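AlyGC (Glaciecola chathamensis, PDB 5GKD) probably cleaves the polysaccharide alginate by beta-elimination, as a marine bacterial alginate lyase of polysaccharide lyase family 6. Local coordinates at residues Arg264-Asp269 with Asn301-Val306. Numbering follows the deposited sequence.
Sequences RVINRD and NRYHQV. With CO3 (carbonate ion), chain J.
The anion pocket of this alginate lyase takes Arg-264 from one segment and Tyr-303 from the other, and both reach the same carbonate. Arg-264 NH2 donates to carbonate O1 over 2.7 Å, and the ion lies at the edge of the guanidinium. Arg-264 NH1 makes a weak hydrogen bond to carbonate O2. Tyr-303 OH donates to that O2 as well, at 2.5 Å. The chain of Arg-264 extends from the backbone and then bends at chi3 (61°), which turns the guanidinium toward the ion. Arg-240 NE also hydrogen-bonds the carbonate, and Glu-214 completes the pocket while binding the nearby calcium. The carbonate probably came from the crystallisation liquor; its place is consistent with a site for a substrate carboxylate. NE of Arg-264 is hydrogen-bonded to Thr-238 OG1. Next to the phenol, Ile-266 CD1 meets the edge of the Tyr-303 ring at CD1, 4.3 Å away.

The fold is a right-handed parallel beta-helix, as in the pectate lyase-like clan. Residues 264-265 end the strand 263-265. The segment 301-306 belongs to the long loop between strands 289-292 and 310-317. Between the two segments there is one direct hydrogen bond, Asn-267 N to His-304 O, 3.2 Å long. The donor stands above the carbonyl plane. Ile-266 CG2 packs on the same carbonyl oxygen. Asn-267 OD1 lies 3.3 Å from His-304 CB, with the amide and imidazole planes 50° apart. A water hydrogen-bonds both Asn-267 OD1 and His-304 ND1, lying in the plane of the imidazole at its edge. Asn-267 ND2 bonds the backbone O of Arg-240, whose side chain reaches the carbonate. Further along, Val-306 CA makes a CH...O contact of 3.4 Å with Asn-267 O. Val-306 CG2 sits on Val-265 O and Ile-266 CA.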
ATOM      1  N   ARG A 264      26.546   9.245  23.735  1.00 19.75           N
ATOM      2  CA  ARG A 264      26.330   7.854  24.128  1.00 17.91           C
ATOM      3  C   ARG A 264      27.603   7.060  23.877  1.00 21.06           C
ATOM      4  O   ARG A 264      28.080   6.975  22.735  1.00 19.50           O
ATOM      5  CB  ARG A 264      25.156   7.221  23.366  1.00 18.15           C
ATOM      6  CG  ARG A 264      24.965   5.731  23.687  1.00 18.31           C
ATOM      7  CD  ARG A 264      23.548   5.246  23.389  1.00 15.18           C
ATOM      8  NE  ARG A 264      23.201   5.398  21.973  1.00 18.57           N
ATOM      9  CZ  ARG A 264      22.652   4.453  21.213  1.00 18.36           C
ATOM     10  NH1 ARG A 264      22.366   3.261  21.709  1.00 15.41           N
ATOM     11  NH2 ARG A 264      22.376   4.714  19.946  1.00 20.65           N
ATOM     12  N   VAL A 265      28.132   6.464  24.939  1.00 20.63           N
ATOM     13  CA  VAL A 265      29.428   5.810  24.936  1.00 18.91           C
ATOM     14  C   VAL A 265      29.215   4.307  24.914  1.00 16.61           C
ATOM     15  O   VAL A 265      28.529   3.761  25.781  1.00 20.32           O
ATOM     16  CB  VAL A 265      30.260   6.219  26.162  1.00 21.72           C
ATOM     17  CG1 VAL A 265      31.628   5.574  26.098  1.00 19.49           C
ATOM     18  CG2 VAL A 265      30.374   7.723  26.223  1.00 21.00           C
ATOM     19  N   ILE A 266      29.833   3.643  23.972  1.00 19.67           N
ATOM     20  CA  ILE A 266      29.847   2.203  23.816  1.00 18.70           C
ATOM     21  C   ILE A 266      31.236   1.897  23.306  1.00 16.86           C
ATOM     22  O   ILE A 266      31.852   2.747  22.824  1.00 22.45           O
ATOM     23  CB  ILE A 266      28.813   1.685  22.795  1.00 18.49           C
ATOM     24  CG1 ILE A 266      27.446   2.308  23.018  1.00 20.60           C
ATOM     25  CG2 ILE A 266      28.769   0.171  22.807  1.00 17.47           C
ATOM     26  CD1 ILE A 266      26.519   2.233  21.857  1.00 15.09           C
ATOM     27  N   ASN A 267      31.705   0.678  23.423  1.00 17.83           N
ATOM     28  CA  ASN A 267      33.006   0.246  22.948  1.00 18.68           C
ATOM     29  C   ASN A 267      34.240   0.712  23.744  1.00 22.19           C
ATOM     30  O   ASN A 267      34.116   1.187  24.817  1.00 19.47           O
ATOM     31  CB  ASN A 267      33.132   0.406  21.429  1.00 20.14           C
ATOM     32  CG  ASN A 267      31.805   0.214  20.703  1.00 18.64           C
ATOM     33  OD1 ASN A 267      31.315  -0.853  20.604  1.00 22.71           O
ATOM     34  ND2 ASN A 267      31.222   1.258  20.299  1.00 18.75           N
ATOM     35  N   ARG A 268      35.415   0.531  23.185  1.00 22.37           N
ATOM     36  CA  ARG A 268      36.655   0.809  23.858  1.00 21.26           C
ATOM     37  C   ARG A 268      37.427   2.034  23.542  1.00 20.93           C
ATOM     38  O   ARG A 268      37.327   2.563  22.516  1.00 20.57           O
ATOM     39  CB  ARG A 268      37.615  -0.358  23.683  1.00 22.12           C
ATOM     40  CG  ARG A 268      36.962  -1.697  23.492  1.00 28.07           C
ATOM     41  CD  ARG A 268      37.849  -2.856  23.884  1.00 29.78           C
ATOM     42  NE  ARG A 268      39.079  -2.890  23.142  1.00 34.65           N
ATOM     43  CZ  ARG A 268      39.206  -3.394  21.929  1.00 35.58           C
ATOM     44  NH1 ARG A 268      38.179  -3.924  21.312  1.00 35.83           N
ATOM     45  NH2 ARG A 268      40.362  -3.378  21.341  1.00 35.42           N
ATOM     46  N   ASP A 269      38.242   2.428  24.497  1.00 24.42           N
ATOM     47  CA  ASP A 269      39.150   3.532  24.392  1.00 19.59           C
ATOM     48  C   ASP A 269      38.556   4.837  23.899  1.00 20.09           C
ATOM     49  O   ASP A 269      39.172   5.548  23.195  1.00 21.43           O
ATOM     50  CB  ASP A 269      40.356   3.140  23.521  1.00 21.80           C
ATOM     51  CG  ASP A 269      41.026   1.852  23.962  1.00 26.65           C
ATOM     52  OD1 ASP A 269      41.244   1.618  25.128  1.00 27.62           O
ATOM     53  OD2 ASP A 269      41.359   1.050  23.120  1.00 32.08           O
ATOM     54  N   ASN A 301      27.834  -6.521  15.321  1.00 23.32           N
ATOM     55  CA  ASN A 301      26.786  -5.540  15.196  1.00 24.35           C
ATOM     56  C   ASN A 301      25.857  -5.341  16.381  1.00 22.33           C
ATOM     57  O   ASN A 301      24.832  -4.752  16.250  1.00 25.55           O
ATOM     58  CB  ASN A 301      25.961  -5.809  13.935  1.00 27.77           C
ATOM     59  CG  ASN A 301      25.074  -7.025  14.057  1.00 28.40           C
ATOM     60  OD1 ASN A 301      25.303  -7.876  14.830  1.00 27.71           O
ATOM     61  ND2 ASN A 301      24.095  -7.086  13.255  1.00 29.09           N
ATOM     62  N   ARG A 302      26.239  -5.846  17.533  1.00 26.11           N
ATOM     63  CA  ARG A 302      25.453  -5.715  18.744  1.00 25.42           C
ATOM     64  C   ARG A 302      25.959  -4.603  19.670  1.00 23.82           C
ATOM     65  O   ARG A 302      25.829  -3.465  19.350  1.00 27.15           O
ATOM     66  CB  ARG A 302      25.377  -7.031  19.478  1.00 27.12           C
ATOM     67  CG  ARG A 302      24.076  -7.775  19.350  1.00 30.51           C
ATOM     68  CD  ARG A 302      22.873  -6.885  19.143  1.00 27.11           C
ATOM     69  NE  ARG A 302      21.937  -6.901  20.234  1.00 24.92           N
ATOM     70  CZ  ARG A 302      20.784  -6.285  20.209  1.00 27.35           C
ATOM     71  NH1 ARG A 302      20.421  -5.623  19.147  1.00 24.57           N
ATOM     72  NH2 ARG A 302      19.993  -6.346  21.237  1.00 24.36           N
ATOM     73  N   TYR A 303      26.524  -4.942  20.809  1.00 20.79           N
ATOM     74  CA  TYR A 303      26.993  -3.929  21.736  1.00 24.77           C
ATOM     75  C   TYR A 303      28.255  -4.377  22.462  1.00 22.96           C
ATOM     76  O   TYR A 303      28.230  -5.339  23.135  1.00 22.59           O
ATOM     77  CB  TYR A 303      25.887  -3.547  22.732  1.00 21.04           C
ATOM     78  CG  TYR A 303      24.627  -2.942  22.154  1.00 22.94           C
ATOM     79  CD1 TYR A 303      24.537  -1.583  21.932  1.00 20.13           C
ATOM     80  CD2 TYR A 303      23.545  -3.714  21.835  1.00 20.32           C
ATOM     81  CE1 TYR A 303      23.415  -1.030  21.454  1.00 21.43           C
ATOM     82  CE2 TYR A 303      22.409  -3.160  21.331  1.00 21.53           C
ATOM     83  CZ  TYR A 303      22.352  -1.824  21.126  1.00 23.59           C
ATOM     84  OH  TYR A 303      21.235  -1.284  20.631  1.00 22.62           O
ATOM     85  N   HIS A 304      29.351  -3.670  22.296  1.00 23.02           N
ATOM     86  CA  HIS A 304      30.590  -4.040  22.937  1.00 23.10           C
ATOM     87  C   HIS A 304      30.784  -3.313  24.255  1.00 22.75           C
ATOM     88  O   HIS A 304      30.526  -2.141  24.351  1.00 20.53           O
ATOM     89  CB  HIS A 304      31.767  -3.862  22.003  1.00 21.23           C
ATOM     90  CG  HIS A 304      31.652  -4.648  20.750  1.00 24.81           C
ATOM     91  ND1 HIS A 304      30.763  -4.333  19.764  1.00 22.15           N
ATOM     92  CD2 HIS A 304      32.313  -5.742  20.321  1.00 27.66           C
ATOM     93  CE1 HIS A 304      30.876  -5.191  18.786  1.00 24.58           C
ATOM     94  NE2 HIS A 304      31.799  -6.063  19.101  1.00 25.91           N
ATOM     95  N   GLN A 305      31.231  -4.046  25.260  1.00 25.77           N
ATOM     96  CA  GLN A 305      31.393  -3.530  26.611  1.00 21.22           C
ATOM     97  C   GLN A 305      32.227  -2.255  26.624  1.00 21.52           C
ATOM     98  O   GLN A 305      33.240  -2.150  25.932  1.00 21.84           O
ATOM     99  CB  GLN A 305      32.056  -4.607  27.469  1.00 22.98           C
ATOM    100  CG  GLN A 305      32.405  -4.199  28.905  1.00 24.35           C
ATOM    101  CD  GLN A 305      33.105  -5.317  29.656  1.00 25.98           C
ATOM    102  OE1 GLN A 305      34.041  -5.926  29.141  1.00 26.83           O
ATOM    103  NE2 GLN A 305      32.645  -5.601  30.873  1.00 24.46           N
ATOM    104  N   VAL A 306      31.787  -1.276  27.409  1.00 21.75           N
ATOM    105  CA  VAL A 306      32.589  -0.073  27.597  1.00 21.63           C
ATOM    106  C   VAL A 306      33.833  -0.418  28.407  1.00 22.75           C
ATOM    107  O   VAL A 306      33.750  -0.965  29.512  1.00 23.30           O
ATOM    108  CB  VAL A 306      31.770   1.031  28.279  1.00 20.28           C
ATOM    109  CG1 VAL A 306      32.679   2.155  28.699  1.00 19.78           C
ATOM    110  CG2 VAL A 306      30.738   1.554  27.333  1.00 18.43           C
TER
HETATM  111  C   CO3 J 806      21.433   1.414  18.238  1.00 25.86           C
HETATM  112  O1  CO3 J 806      21.689   2.692  18.250  1.00 22.97           O
HETATM  113  O2  CO3 J 806      21.197   0.941  19.425  1.00 23.37           O
HETATM  114  O3  CO3 J 806      21.449   0.694  17.088  1.00 38.99           O
HETATM  115  O   HOH W   1      29.100  -2.285  19.553  1.00 21.61           O